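Dihydrodipicolinate synthase (Rhodopseudomonas palustris, PDB 3DZ1) probably catalyses the condensation of pyruvate with aspartate semialdehyde on the way to lysine. Local coordinates at residues 56-59 / 60-64; 179-182 / 183-187; 242-245 / 246-250. All blocks are in the same frame, centred on the assembly; numbering follows the deposited sequence.

Contact 1. Residues 56-59 / 60-64; sequences PKLD and AAEAE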
loop_
_atom_site.group_PDB
_atom_site.type_symbol
_atom_site.label_atom_id
_atom_site.label_comp_id
_atom_site.label_asym_id
_atom_site.label_seq_id
_atom_site.Cartn_x
_atom_site.Cartn_y
_atom_site.Cartn_z
ATOM N N PRO A 56 -16.475 3.700 -13.544
ATOM C CA PRO A 56 -15.172 3.658 -14.214
ATOM C C PRO A 56 -15.220 2.910 -15.548
ATOM O O PRO A 56 -14.324 3.062 -16.379
ATOM C CB PRO A 56 -14.284 2.959 -13.191
ATOM C CG PRO A 56 -14.874 3.404 -11.889
ATOM C CD PRO A 56 -16.356 3.257 -12.143
ATOM N N LYS A 57 -16.274 2.116 -15.748
ATOM C CA LYS A 57 -16.445 1.323 -16.967
ATOM C C LYS A 57 -17.297 2.011 -18.034
ATOM O O LYS A 57 -17.561 1.435 -19.092
ATOM C CB LYS A 57 -17.083 -0.029 -16.630
ATOM C CG LYS A 57 -16.361 -0.813 -15.548
ATOM C CD LYS A 57 -17.076 -2.130 -15.274
ATOM C CE LYS A 57 -16.428 -2.893 -14.136
ATOM N NZ LYS A 57 -17.178 -4.139 -13.817
ATOM N N LEU A 58 -17.727 3.236 -17.750
ATOM C CA LEU A 58 -18.549 4.010 -18.674
ATOM C C LEU A 58 -17.728 5.177 -19.219
ATOM O O LEU A 58 -16.748 5.591 -18.600
ATOM C CB LEU A 58 -19.765 4.573 -17.938
ATOM C CG LEU A 58 -20.663 3.608 -17.165
ATOM C CD1 LEU A 58 -21.643 4.406 -16.318
ATOM C CD2 LEU A 58 -21.403 2.692 -18.128
ATOM N N ASP A 59 -18.109 5.698 -20.382
ATOM C CA ASP A 59 -17.400 6.854 -20.921
ATOM C C ASP A 59 -18.152 8.085 -20.404
ATOM O O ASP A 59 -19.269 7.967 -19.893
ATOM C CB ASP A 59 -17.365 6.825 -22.456
ATOM C CG ASP A 59 -18.733 6.987 -23.085
ATOM O OD1 ASP A 59 -19.442 7.957 -22.747
ATOM O OD2 ASP A 59 -19.094 6.149 -23.937
ATOM N N ALA A 60 -17.542 9.257 -20.522
ATOM C CA ALA A 60 -18.155 10.492 -20.037
ATOM C C ALA A 60 -19.630 10.666 -20.405
ATOM O O ALA A 60 -20.466 10.923 -19.536
ATOM C CB ALA A 60 -17.352 11.695 -20.530
ATOM N N ALA A 61 -19.950 10.527 -21.689
ATOM C CA ALA A 61 -21.327 10.685 -22.159
ATOM C C ALA A 61 -22.299 9.690 -21.527
ATOM O O ALA A 61 -23.439 10.037 -21.210
ATOM C CB ALA A 61 -21.373 10.559 -23.678
ATOM N N GLU A 62 -21.851 8.452 -21.347
ATOM C CA GLU A 62 -22.695 7.422 -20.754
ATOM C C GLU A 62 -22.992 7.725 -19.289
ATOM O O GLU A 62 -24.131 7.597 -18.840
ATOM C CB GLU A 62 -22.018 6.057 -20.876
ATOM C CG GLU A 62 -21.796 5.625 -22.311
ATOM C CD GLU A 62 -21.090 4.295 -22.418
ATOM O OE1 GLU A 62 -20.005 4.152 -21.818
ATOM O OE2 GLU A 62 -21.619 3.397 -23.105
ATOM N N ALA A 63 -21.964 8.131 -18.550
ATOM C CA ALA A 63 -22.127 8.454 -17.135
ATOM C C ALA A 63 -23.162 9.564 -16.960
ATOM O O ALA A 63 -24.025 9.494 -16.085
ATOM C CB ALA A 63 -20.795 8.884 -16.545
ATOM N N GLU A 64 -23.073 10.588 -17.800
ATOM C CA GLU A 64 -24.012 11.698 -17.731
ATOM C C GLU A 64 -25.436 11.241 -18.038
ATOM O O GLU A 64 -26.385 11.659 -17.374
ATOM C CB GLU A 64 -23.575 12.801 -18.700
ATOM C CG GLU A 64 -22.326 13.546 -18.231
ATOM C CD GLU A 64 -21.689 14.389 -19.323
ATOM O OE1 GLU A 64 -22.426 14.926 -20.177
ATOM O OE2 GLU A 64 -20.448 14.526 -19.319
#
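Asp59 and Glu62 form a capping box at the start of helix 60-73, one of the outer helices of the TIM barrel, with Asp59 as the N-cap residue. Two reciprocal hydrogen bonds define it. Glu62 N gives its hydrogen to Asp59 OD1 at 2.8 Å, reaching the oxygen from above the carboxylate plane, 38° out of it. In return Asp59 N donates to Glu62 OE1, also at 2.8 Å and nearly straight (164°), into the anti lone pair, the one turned away from OE2. Aspartate suits the first place because its short chain, with CG between the backbone N and the carbonyl carbon (chi1 66°), turns OD1 back over the first turn; glutamate suits the second because its longer, extended chain can reach back to the N-cap amide. The first regular helical bond follows, from Ala63 N to Asp59 O at 3.0 Å.

The planes of the two carboxylates are nearly parallel, and Asp59 OD2 and Glu62 OE1 are 3.1 Å apart, a closeness of like charges that the amide donors, the helix N-terminus and the salt bridge of Glu62 OE2 to Arg281 probably offset. Replacing Glu62 by an alanine is likely to leave the N-H of Asp59 without its acceptor and Arg281 without this carboxylate.

The methyls of Ala60 and Ala61 sit on an exposed first turn, Ala61 CB near Asp59 OD1. Buried Leu58 lies beside the polar box, its CB 3.9 Å from Glu62 OE1, and makes a light apolar contact where its CD1 comes 4.2 Å from Ala63 CA.

Contact 2. Residues 179-182 / 183-187; sequences ITTL and RGFQK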
loop_
_atom_site.group_PDB
_atom_site.type_symbol
_atom_site.label_atom_id
_atom_site.label_comp_id
_atom_site.label_asym_id
_atom_site.label_seq_id
_atom_site.Cartn_x
_atom_site.Cartn_y
_atom_site.Cartn_z
ATOM N N ILE A 179 -18.984 7.223 15.079
ATOM C CA ILE A 179 -20.304 7.829 15.061
ATOM C C ILE A 179 -20.540 8.525 16.394
ATOM O O ILE A 179 -20.928 9.689 16.434
ATOM C CB ILE A 179 -21.402 6.777 14.824
ATOM C CG1 ILE A 179 -21.186 6.114 13.461
ATOM C CG2 ILE A 179 -22.781 7.435 14.886
ATOM C CD1 ILE A 179 -22.208 5.045 13.130
ATOM N N THR A 180 -20.293 7.808 17.486
ATOM C CA THR A 180 -20.472 8.365 18.820
ATOM C C THR A 180 -19.652 9.640 19.006
ATOM O O THR A 180 -20.158 10.635 19.525
ATOM C CB THR A 180 -20.072 7.338 19.897
ATOM O OG1 THR A 180 -20.957 6.210 19.818
ATOM C CG2 THR A 180 -20.149 7.949 21.291
ATOM N N THR A 181 -18.389 9.611 18.579
ATOM C CA THR A 181 -17.508 10.771 18.712
ATOM C C THR A 181 -18.048 11.977 17.938
ATOM O O THR A 181 -18.093 13.095 18.466
ATOM C CB THR A 181 -16.083 10.445 18.219
ATOM O OG1 THR A 181 -15.524 9.415 19.041
ATOM C CG2 THR A 181 -15.188 11.679 18.289
ATOM N N LEU A 182 -18.459 11.752 16.693
ATOM C CA LEU A 182 -19.012 12.824 15.869
ATOM C C LEU A 182 -20.286 13.407 16.487
ATOM O O LEU A 182 -20.478 14.626 16.499
ATOM C CB LEU A 182 -19.293 12.323 14.444
ATOM C CG LEU A 182 -18.050 11.995 13.604
ATOM C CD1 LEU A 182 -18.458 11.353 12.298
ATOM C CD2 LEU A 182 -17.245 13.273 13.345
ATOM N N ARG A 183 -21.161 12.549 17.004
ATOM C CA ARG A 183 -22.382 13.053 17.624
ATOM C C ARG A 183 -22.009 13.881 18.852
ATOM O O ARG A 183 -22.696 14.848 19.203
ATOM C CB ARG A 183 -23.306 11.898 18.019
ATOM C CG ARG A 183 -23.945 11.188 16.826
ATOM C CD ARG A 183 -24.671 12.174 15.904
ATOM N NE ARG A 183 -25.389 11.499 14.823
ATOM C CZ ARG A 183 -25.732 12.075 13.672
ATOM N NH1 ARG A 183 -25.422 13.342 13.442
ATOM N NH2 ARG A 183 -26.378 11.380 12.743
ATOM N N GLY A 184 -20.908 13.503 19.490
ATOM C CA GLY A 184 -20.436 14.223 20.659
ATOM C C GLY A 184 -19.968 15.623 20.299
ATOM O O GLY A 184 -20.172 16.571 21.065
ATOM N N PHE A 185 -19.331 15.756 19.136
ATOM C CA PHE A 185 -18.853 17.059 18.678
ATOM C C PHE A 185 -20.047 17.975 18.450
ATOM O O PHE A 185 -19.976 19.179 18.708
ATOM C CB PHE A 185 -18.061 16.940 17.369
ATOM C CG PHE A 185 -16.729 16.254 17.512
ATOM C CD1 PHE A 185 -16.068 16.215 18.737
ATOM C CD2 PHE A 185 -16.116 15.676 16.406
ATOM C CE1 PHE A 185 -14.818 15.613 18.855
ATOM C CE2 PHE A 185 -14.867 15.072 16.512
ATOM C CZ PHE A 185 -14.216 15.041 17.741
ATOM N N GLN A 186 -21.141 17.406 17.957
ATOM C CA GLN A 186 -22.344 18.191 17.716
ATOM C C GLN A 186 -22.934 18.634 19.049
ATOM O O GLN A 186 -23.422 19.760 19.181
ATOM C CB GLN A 186 -23.361 17.375 16.922
ATOM C CG GLN A 186 -22.868 17.013 15.529
ATOM C CD GLN A 186 -23.894 16.235 14.727
ATOM O OE1 GLN A 186 -24.437 15.233 15.196
ATOM N NE2 GLN A 186 -24.160 16.688 13.509
ATOM N N LYS A 187 -22.875 17.752 20.042
ATOM C CA LYS A 187 -23.390 18.071 21.368
ATOM C C LYS A 187 -22.587 19.205 22.010
ATOM O O LYS A 187 -23.165 20.095 22.636
ATOM C CB LYS A 187 -23.347 16.835 22.271
ATOM C CG LYS A 187 -24.290 15.726 21.838
ATOM C CD LYS A 187 -24.170 14.497 22.732
ATOM C CE LYS A 187 -25.132 13.396 22.294
ATOM N NZ LYS A 187 -25.038 12.185 23.166
HETATM O O HOH W 1 -22.258 10.983 21.451
#
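Thr181 and Phe185, one turn apart on helix 176-188, owe their contact to their first torsions. The methyl CG2 of Thr181 is anti to its own backbone N, whereas Phe185 holds CG anti to the carbonyl carbon (chi1 -69°), and the two side chains run side by side in the same direction. Thr181 CG2 touches the far end of the ring, 3.5 Å from Phe185 CZ, while Thr181 O sits over one ring face, offset toward the rim and 3.6 Å from Phe185 CG. A beta-branched threonine suits this place: its methyl meets the ring, and its OG1 bonds back to Glu177 O in the preceding turn. Leu182 adds a looser apolar touch, with its CD2 4.1 Å from Phe185 CD2.

On another side of the helix, Arg183 bends at chi2 (-54°), which swings the guanidinium round so that Arg183 NH1 donates to Gln186 OE1 at 2.8 Å. The oxygen lies close to the guanidinium plane, and the bond is fairly straight (161°). Gln186 suits the site because its amide has two ends, one to accept from the arginine and one to donate elsewhere. Its NE2 bonds to Arg192 O, while Arg183 NH2 forms a salt bridge with Asp214, which together with the glutamine bond should fix the rotation of the guanidinium.

Backbone bonds from Arg183 N to Ile179 O (2.9 Å) and from Phe185 N to Thr181 O continue the regular i to i+4 ladder. Buried Ile179 and Leu182 face inward, onto His170 and Leu168 of strand 165-170. This is the helix of a beta-alpha-beta unit, packed outside strands 165-170 and 195-198 of a TIM barrel.

Contact 3. Residues 242-245 / 246-250; sequences HNLF and DAHLP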
loop_
_atom_site.group_PDB
_atom_site.type_symbol
_atom_site.label_atom_id
_atom_site.label_comp_id
_atom_site.label_asym_id
_atom_site.label_seq_id
_atom_site.Cartn_x
_atom_site.Cartn_y
_atom_site.Cartn_z
ATOM N N HIS A 242 -33.040 -6.011 15.561
ATOM C CA HIS A 242 -31.971 -7.006 15.488
ATOM C C HIS A 242 -32.434 -8.360 14.950
ATOM O O HIS A 242 -31.653 -9.083 14.331
ATOM C CB HIS A 242 -31.319 -7.177 16.862
ATOM C CG HIS A 242 -30.344 -6.094 17.196
ATOM N ND1 HIS A 242 -28.993 -6.210 16.948
ATOM C CD2 HIS A 242 -30.530 -4.854 17.706
ATOM C CE1 HIS A 242 -28.389 -5.086 17.292
ATOM N NE2 HIS A 242 -29.299 -4.248 17.754
ATOM N N ASN A 243 -33.693 -8.719 15.181
ATOM C CA ASN A 243 -34.172 -9.995 14.663
ATOM C C ASN A 243 -34.190 -9.961 13.140
ATOM O O ASN A 243 -33.751 -10.906 12.480
ATOM C CB ASN A 243 -35.579 -10.309 15.180
ATOM C CG ASN A 243 -35.588 -10.715 16.640
ATOM O OD1 ASN A 243 -34.544 -11.021 17.225
ATOM N ND2 ASN A 243 -36.776 -10.732 17.237
ATOM N N LEU A 244 -34.696 -8.865 12.587
ATOM C CA LEU A 244 -34.773 -8.703 11.141
ATOM C C LEU A 244 -33.383 -8.578 10.538
ATOM O O LEU A 244 -33.089 -9.180 9.503
ATOM C CB LEU A 244 -35.608 -7.468 10.788
ATOM C CG LEU A 244 -35.758 -7.154 9.296
ATOM C CD1 LEU A 244 -36.352 -8.357 8.569
ATOM C CD2 LEU A 244 -36.642 -5.923 9.124
ATOM N N PHE A 245 -32.522 -7.801 11.187
ATOM C CA PHE A 245 -31.163 -7.637 10.694
ATOM C C PHE A 245 -30.466 -9.001 10.664
ATOM O O PHE A 245 -29.891 -9.392 9.651
ATOM C CB PHE A 245 -30.377 -6.668 11.590
ATOM C CG PHE A 245 -28.965 -6.441 11.137
ATOM C CD1 PHE A 245 -28.685 -5.574 10.081
ATOM C CD2 PHE A 245 -27.911 -7.119 11.744
ATOM C CE1 PHE A 245 -27.374 -5.387 9.639
ATOM C CE2 PHE A 245 -26.598 -6.939 11.309
ATOM C CZ PHE A 245 -26.331 -6.070 10.254
ATOM N N ASP A 246 -30.538 -9.725 11.778
ATOM C CA ASP A 246 -29.900 -11.039 11.888
ATOM C C ASP A 246 -30.362 -12.036 10.837
ATOM O O ASP A 246 -29.600 -12.928 10.440
ATOM C CB ASP A 246 -30.140 -11.637 13.278
ATOM C CG ASP A 246 -29.357 -10.926 14.360
ATOM O OD1 ASP A 246 -28.577 -10.003 14.032
ATOM O OD2 ASP A 246 -29.518 -11.296 15.540
ATOM N N ALA A 247 -31.613 -11.904 10.408
ATOM C CA ALA A 247 -32.162 -12.789 9.395
ATOM C C ALA A 247 -31.503 -12.479 8.056
ATOM O O ALA A 247 -31.337 -13.357 7.212
ATOM C CB ALA A 247 -33.680 -12.609 9.299
ATOM N N HIS A 248 -31.112 -11.224 7.870
ATOM C CA HIS A 248 -30.467 -10.809 6.630
ATOM C C HIS A 248 -28.946 -10.860 6.669
ATOM O O HIS A 248 -28.302 -10.882 5.628
ATOM C CB HIS A 248 -30.921 -9.394 6.263
ATOM C CG HIS A 248 -32.285 -9.351 5.653
ATOM N ND1 HIS A 248 -32.491 -9.428 4.292
ATOM C CD2 HIS A 248 -33.514 -9.333 6.220
ATOM C CE1 HIS A 248 -33.788 -9.464 4.047
ATOM N NE2 HIS A 248 -34.432 -9.409 5.200
ATOM N N LEU A 249 -28.369 -10.901 7.862
ATOM C CA LEU A 249 -26.914 -10.901 7.979
ATOM C C LEU A 249 -26.183 -11.954 7.145
ATOM O O LEU A 249 -25.127 -11.669 6.576
ATOM C CB LEU A 249 -26.506 -11.013 9.451
ATOM C CG LEU A 249 -25.015 -10.803 9.727
ATOM C CD1 LEU A 249 -24.562 -9.462 9.152
ATOM C CD2 LEU A 249 -24.767 -10.857 11.230
ATOM N N PRO A 250 -26.720 -13.183 7.061
ATOM C CA PRO A 250 -26.024 -14.194 6.258
ATOM C C PRO A 250 -25.842 -13.745 4.808
ATOM O O PRO A 250 -24.771 -13.923 4.230
ATOM C CB PRO A 250 -26.933 -15.414 6.383
ATOM C CG PRO A 250 -27.457 -15.274 7.776
ATOM C CD PRO A 250 -27.823 -13.793 7.824
HETATM O O HOH W 2 -27.723 -8.262 15.881
#
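Residues 242-250 form successive turns of helix 238-255, joined by backbone bonds such as Asp246 N to His242 O at 2.9 Å. Farther along they become less regular: Phe245 O receives weak bonds from both His248 N and Leu249 N, and a kink follows at Pro250, whose nitrogen has no hydrogen to give to the turn before.

Leu244 and His248 run alongside each other, Leu244 CD1 resting 3.8 Å from His248 CD2. Leu244 O lies at the edge of that ring, in its plane. Histidine suits this buried place because its CD2-NE2 side packs against the leucine methyl while ND1 bonds to Tyr220. Phe245, with CG anti to its backbone N (chi1 -180°), crosses Leu249, Phe245 CE2 lying 3.9 Å from Leu249 CD1.

A water joins His242 and Asp246. It donates to Asp246 OD1 at 2.7 Å and lies 2.6 Å from His242 ND1, in the plane of the ring, whose NE2 bonds to Glu210. Asp246 OD2 forms a salt bridge with Arg301 of the third subunit, an arginine that also bonds to Asn243.

Leu244 and His248 thus face helix 223-234 of the same chain, while His242, Asn243, Phe245 and Asp246 take part in the interface with the third subunit, where rings pack and oxygens meet an arginine, chemistry consistent with a role in subunit association.

How the contacts relate
The three contacts follow one another along the chain without overlapping; contacts 2 and 3 each lie within one helix, while contact 1 runs from a loop into one. Contact 1 opens helix 60-73 and contact 2 lies within helix 176-188, both helices of the eight-stranded barrel; contact 3 belongs to helix 238-255, which comes after the last barrel strand, 215-218. Contact 1 is on the opposite side of the chain's centre from the other two, its centre about 38 Å from that of contact 2 and 36 Å from that of contact 3. Contacts 2 and 3 come within about 12 Å at their nearest atoms. Contacts 1 and 3 lie at boundaries with different subunits, and contact 2 stays within its own barrel.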